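Local coordinates for Slr0280 protein (Synechocystis sp., PDB 5H3K) that is of unknown function but carries a phosphodiester glycosidase family domain and so may act on phosphodiester-linked sugars, at residues A535-R538 and I542-V545. Residues are numbered along the deposited sequence; the frame is centred on the assembly and turned at random.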
loop_
_atom_site.group_PDB
_atom_site.type_symbol
_atom_site.label_atom_id
_atom_site.label_comp_id
_atom_site.label_asym_id
_atom_site.label_seq_id
_atom_site.Cartn_x
_atom_site.Cartn_y
_atom_site.Cartn_z
ATOM N N ALA A 535 -12.629 0.403 -4.166
ATOM C CA ALA A 535 -14.042 0.542 -4.455
ATOM C C ALA A 535 -14.305 1.829 -5.207
ATOM O O ALA A 535 -13.440 2.723 -5.269
ATOM C CB ALA A 535 -14.847 0.515 -3.156
ATOM N N VAL A 536 -15.486 1.921 -5.803
ATOM C CA VAL A 536 -15.938 3.205 -6.330
ATOM C C VAL A 536 -17.282 3.573 -5.706
ATOM O O VAL A 536 -18.129 2.700 -5.490
ATOM C CB VAL A 536 -16.017 3.221 -7.877
ATOM C CG1 VAL A 536 -14.661 2.888 -8.485
ATOM C CG2 VAL A 536 -17.058 2.233 -8.369
ATOM N N ASP A 537 -17.463 4.857 -5.402
ATOM C CA ASP A 537 -18.728 5.355 -4.833
ATOM C C ASP A 537 -19.715 5.851 -5.901
ATOM O O ASP A 537 -19.493 5.646 -7.092
ATOM C CB ASP A 537 -18.478 6.440 -3.771
ATOM C CG ASP A 537 -17.871 7.731 -4.342
ATOM O OD1 ASP A 537 -17.979 8.027 -5.560
ATOM O OD2 ASP A 537 -17.282 8.482 -3.540
ATOM N N ARG A 538 -20.787 6.506 -5.451
ATOM C CA ARG A 538 -21.845 7.036 -6.318
ATOM C C ARG A 538 -21.326 8.041 -7.345
ATOM O O ARG A 538 -21.855 8.140 -8.457
ATOM C CB ARG A 538 -22.907 7.728 -5.459
ATOM C CG ARG A 538 -23.113 7.091 -4.083
ATOM C CD ARG A 538 -24.141 5.968 -4.136
ATOM N NE ARG A 538 -24.190 5.214 -2.887
ATOM C CZ ARG A 538 -24.953 4.142 -2.687
ATOM N NH1 ARG A 538 -25.742 3.691 -3.660
ATOM N NH2 ARG A 538 -24.927 3.517 -1.514
ATOM N N ILE A 542 -12.823 6.859 -6.462
ATOM C CA ILE A 542 -12.217 5.605 -6.040
ATOM C C ILE A 542 -11.877 5.678 -4.565
ATOM O O ILE A 542 -11.326 6.675 -4.100
ATOM C CB ILE A 542 -10.948 5.330 -6.856
ATOM C CG1 ILE A 542 -11.327 5.094 -8.328
ATOM C CG2 ILE A 542 -10.148 4.148 -6.249
ATOM C CD1 ILE A 542 -10.146 5.130 -9.281
ATOM N N ILE A 543 -12.220 4.636 -3.813
ATOM C CA ILE A 543 -11.859 4.582 -2.402
ATOM C C ILE A 543 -10.888 3.432 -2.166
ATOM O O ILE A 543 -11.149 2.303 -2.561
ATOM C CB ILE A 543 -13.098 4.397 -1.496
ATOM C CG1 ILE A 543 -14.208 5.358 -1.922
ATOM C CG2 ILE A 543 -12.734 4.646 -0.040
ATOM C CD1 ILE A 543 -15.564 4.990 -1.360
ATOM N N LEU A 544 -9.745 3.743 -1.570
ATOM C CA LEU A 544 -8.815 2.717 -1.117
ATOM C C LEU A 544 -9.076 2.550 0.374
ATOM O O LEU A 544 -9.122 3.543 1.119
ATOM C CB LEU A 544 -7.371 3.145 -1.369
ATOM C CG LEU A 544 -7.023 3.605 -2.788
ATOM C CD1 LEU A 544 -5.534 3.918 -2.884
ATOM C CD2 LEU A 544 -7.390 2.553 -3.821
ATOM N N VAL A 545 -9.242 1.307 0.823
ATOM C CA VAL A 545 -9.713 1.030 2.186
ATOM C C VAL A 545 -8.835 0.015 2.915
ATOM O O VAL A 545 -8.531 -1.045 2.368
ATOM C CB VAL A 545 -11.143 0.433 2.139
ATOM C CG1 VAL A 545 -11.680 0.206 3.560
ATOM C CG2 VAL A 545 -12.072 1.331 1.337
#
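Val536 and Ile542 face each other on one side of a two-stranded antiparallel pair, and the way their side chains meet shows how a beta hairpin packs where it closes. They form a non-hydrogen-bonded pair, with CA atoms 4.4 Å apart. CG1 of Val536 meets CG1 of Ile542 at 4.0 Å, the two branches crossing at a slant rather than lying alongside one another. The first torsion of Val536 (chi1 -58°) sets CG1 anti to the carbonyl carbon and turns it toward Ile542, whose own CG1 stands up from its strand to meet it. Thr379 and Phe381 touch Val536 on this face, while Pro302 touches Ile542.

One residue further from the turn, Ala535 and Ile543 form the hydrogen-bonded pair on the other face. Ile543 N gives its hydrogen to Ala535 O over 2.7 Å, nearly straight at 166° but approaching from above the carbonyl plane; Ala535 N returns a 2.9 Å bond to Ile543 O, this time within the plane. Ala535 O also receives a CA-H...O contact from Ile542 CA at 3.2 Å. Ala535 offers just its CB on this face, while the longer side chain of Ile543 extends toward the turn, its CD1 coming to 4.1 Å from CB of Asp537.

The carboxylate of Asp537 serves the turn itself: OD1 accepts hydrogen bonds from the backbone N atoms of Asn539 and Asn541, tying together the short connection between the strands. Strand 291-300 flanks the hairpin beside 542-547, and strand 572-576 flanks it beside 531-536. The arrangement is that of an antiparallel beta hairpin, which lies in the phosphodiester glycosidase family region and supplies two central strands of a larger antiparallel sheet.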